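Local coordinates for protein carboxypeptidase A (Helicoverpa armigera, PDB 1JQG) that probably removes single amino acids from the C-terminal ends of peptides as a zinc metallocarboxypeptidase, being synthesised as a procarboxypeptidase, at residues F395-P399 with D400-Q404. Sequence-based numbering, arbitrary orientation.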
ATOM      1  N   PHE A 395       8.846   7.402   2.376  1.00 22.39           N
ATOM      2  CA  PHE A 395       7.828   6.733   3.149  1.00 21.98           C
ATOM      3  C   PHE A 395       7.562   7.417   4.483  1.00 20.08           C
ATOM      4  O   PHE A 395       6.613   7.091   5.150  1.00 14.91           O
ATOM      5  CB  PHE A 395       8.269   5.278   3.353  1.00 18.98           C
ATOM      6  CG  PHE A 395       8.341   4.507   2.066  1.00 19.69           C
ATOM      7  CD1 PHE A 395       7.198   4.039   1.424  1.00 15.92           C
ATOM      8  CD2 PHE A 395       9.603   4.232   1.530  1.00 22.81           C
ATOM      9  CE1 PHE A 395       7.323   3.343   0.249  1.00 23.70           C
ATOM     10  CE2 PHE A 395       9.717   3.535   0.324  1.00 18.18           C
ATOM     11  CZ  PHE A 395       8.570   3.100  -0.319  1.00 21.35           C
ATOM     12  N   LEU A 396       8.430   8.357   4.861  1.00 27.54           N
ATOM     13  CA  LEU A 396       8.307   9.098   6.120  1.00 25.18           C
ATOM     14  C   LEU A 396       7.090  10.017   6.122  1.00 24.03           C
ATOM     15  O   LEU A 396       6.747  10.615   5.125  1.00 25.75           O
ATOM     16  CB  LEU A 396       9.562   9.924   6.367  1.00 25.42           C
ATOM     17  CG  LEU A 396      10.889   9.157   6.310  1.00 27.94           C
ATOM     18  CD1 LEU A 396      12.015  10.145   6.678  1.00 29.82           C
ATOM     19  CD2 LEU A 396      10.887   7.925   7.188  1.00 24.17           C
ATOM     20  N   VAL A 397       6.385  10.056   7.226  1.00 26.80           N
ATOM     21  CA  VAL A 397       5.146  10.776   7.385  1.00 26.39           C
ATOM     22  C   VAL A 397       5.321  12.055   8.214  1.00 27.58           C
ATOM     23  O   VAL A 397       5.886  12.087   9.285  1.00 27.62           O
ATOM     24  CB  VAL A 397       4.061   9.920   8.092  1.00 27.46           C
ATOM     25  CG1 VAL A 397       2.775  10.766   8.177  1.00 23.22           C
ATOM     26  CG2 VAL A 397       3.908   8.570   7.413  1.00 21.57           C
ATOM     27  N   ASP A 398       4.843  13.173   7.700  1.00 29.29           N
ATOM     28  CA  ASP A 398       4.736  14.443   8.372  1.00 24.78           C
ATOM     29  C   ASP A 398       3.317  14.535   8.932  1.00 23.33           C
ATOM     30  O   ASP A 398       2.336  14.489   8.159  1.00 19.07           O
ATOM     31  CB  ASP A 398       4.979  15.570   7.372  1.00 32.40           C
ATOM     32  CG  ASP A 398       5.174  16.920   8.035  1.00 35.10           C
ATOM     33  OD1 ASP A 398       4.482  17.235   9.037  1.00 33.78           O
ATOM     34  OD2 ASP A 398       6.015  17.705   7.558  1.00 35.50           O
ATOM     35  N   PRO A 399       3.169  14.677  10.248  1.00 22.32           N
ATOM     36  CA  PRO A 399       1.885  14.747  10.936  1.00 21.36           C
ATOM     37  C   PRO A 399       0.917  15.792  10.430  1.00 18.17           C
ATOM     38  O   PRO A 399      -0.258  15.683  10.701  1.00 23.57           O
ATOM     39  CB  PRO A 399       2.308  14.955  12.403  1.00 22.30           C
ATOM     40  CG  PRO A 399       3.637  15.608  12.343  1.00 21.71           C
ATOM     41  CD  PRO A 399       4.298  14.858  11.194  1.00 23.83           C
ATOM     42  N   ASP A 400       1.311  16.733   9.584  1.00 22.29           N
ATOM     43  CA  ASP A 400       0.479  17.762   9.004  1.00 21.95           C
ATOM     44  C   ASP A 400      -0.277  17.263   7.792  1.00 24.36           C
ATOM     45  O   ASP A 400      -1.309  17.838   7.436  1.00 29.72           O
ATOM     46  CB  ASP A 400       1.309  18.984   8.593  1.00 25.86           C
ATOM     47  CG  ASP A 400       1.848  19.787   9.756  1.00 27.31           C
ATOM     48  OD1 ASP A 400       1.442  19.637  10.941  1.00 30.42           O
ATOM     49  OD2 ASP A 400       2.738  20.621   9.435  1.00 31.28           O
ATOM     50  N   PHE A 401       0.154  16.163   7.208  1.00 24.22           N
ATOM     51  CA  PHE A 401      -0.495  15.596   6.013  1.00 22.14           C
ATOM     52  C   PHE A 401      -1.427  14.455   6.366  1.00 20.53           C
ATOM     53  O   PHE A 401      -2.155  13.946   5.519  1.00 21.11           O
ATOM     54  CB  PHE A 401       0.577  15.175   5.014  1.00 25.98           C
ATOM     55  CG  PHE A 401       0.083  14.675   3.696  1.00 39.00           C
ATOM     56  CD1 PHE A 401       0.345  13.384   3.242  1.00 37.27           C
ATOM     57  CD2 PHE A 401      -0.632  15.533   2.871  1.00 39.75           C
ATOM     58  CE1 PHE A 401      -0.104  12.960   2.004  1.00 37.72           C
ATOM     59  CE2 PHE A 401      -1.079  15.088   1.634  1.00 41.71           C
ATOM     60  CZ  PHE A 401      -0.828  13.810   1.193  1.00 36.59           C
ATOM     61  N   ILE A 402      -1.446  14.011   7.621  1.00 22.74           N
ATOM     62  CA  ILE A 402      -2.211  12.846   8.048  1.00 22.43           C
ATOM     63  C   ILE A 402      -3.697  12.932   7.740  1.00 25.01           C
ATOM     64  O   ILE A 402      -4.248  11.983   7.142  1.00 25.48           O
ATOM     65  CB  ILE A 402      -2.009  12.543   9.524  1.00 21.59           C
ATOM     66  CG1 ILE A 402      -0.536  12.349   9.867  1.00 26.10           C
ATOM     67  CG2 ILE A 402      -2.892  11.335   9.881  1.00 17.89           C
ATOM     68  CD1 ILE A 402      -0.246  11.733  11.228  1.00 20.61           C
ATOM     69  N   GLU A 403      -4.362  13.997   8.165  1.00 23.08           N
ATOM     70  CA  GLU A 403      -5.772  14.192   7.861  1.00 24.59           C
ATOM     71  C   GLU A 403      -6.034  14.405   6.378  1.00 24.46           C
ATOM     72  O   GLU A 403      -7.039  13.955   5.831  1.00 29.35           O
ATOM     73  CB  GLU A 403      -6.324  15.369   8.689  1.00 26.43           C
ATOM     74  CG  GLU A 403      -7.832  15.522   8.548  1.00 32.85           C
ATOM     75  CD  GLU A 403      -8.433  16.548   9.491  1.00 35.54           C
ATOM     76  OE1 GLU A 403      -9.041  16.224  10.528  1.00 39.09           O
ATOM     77  OE2 GLU A 403      -8.294  17.746   9.190  1.00 42.28           O
ATOM     78  N   GLN A 404      -5.188  15.184   5.695  1.00 23.78           N
ATOM     79  CA  GLN A 404      -5.368  15.520   4.292  1.00 19.01           C
ATOM     80  C   GLN A 404      -5.219  14.257   3.444  1.00 20.54           C
ATOM     81  O   GLN A 404      -5.947  14.112   2.471  1.00 19.11           O
ATOM     82  CB  GLN A 404      -4.351  16.564   3.835  1.00 12.75           C
ATOM     83  CG  GLN A 404      -4.327  16.834   2.333  1.00 20.28           C
ATOM     84  CD  GLN A 404      -5.634  17.316   1.760  1.00 26.39           C
ATOM     85  OE1 GLN A 404      -6.533  17.868   2.401  1.00 28.91           O
ATOM     86  NE2 GLN A 404      -5.842  17.134   0.451  1.00 34.11           N
TER
HETATM   87  O   HOH W   1       4.620  20.674   7.250  1.00 52.76           O
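Asp398 and Phe401 close a type I beta turn, Phe401 N reaching Asp398 O at 2.9 Å in a nearly straight bond (169°). The aspartate side chain adds a second bond to the same turn, illustrating how an Asx turn can be laid over a beta turn. With CG anti to its own backbone N (chi1 -168°), the carboxylate leans along the onward chain, and OD1 takes Asp400 N at 3.3 Å on its anti side, 31° out of plane. The price is a second carboxylate close by, Asp398 OD1 and Asp400 OD2 being 3.8 Å apart; a water donating to Asp398 OD2 and Asp400 OD2 probably eases the repulsion. Were Asp398 replaced by an alanine, the Asp400 N-H would probably be left without this acceptor and the water without one of its two carboxylates. Ile402 packs against Pro399 and Val397. Its CB lies 3.8 Å from Pro399 O; CG1 comes closer to that oxygen and also meets Val397 CG1 at 4.0 Å, the two side chains crossing at about a right angle; and CD1 ends against Pro399 CA at 3.7 Å. The turn thus carries the chain from the loop after strand 377-383 into helix 402-421. Phe401 stacks on Tyr386, while Val397 N bonds to Glu98 and Pro399 touches Ala105, both on helix 92-108, which probably belongs to the segment connecting the activation peptide to the enzyme, as in related procarboxypeptidases.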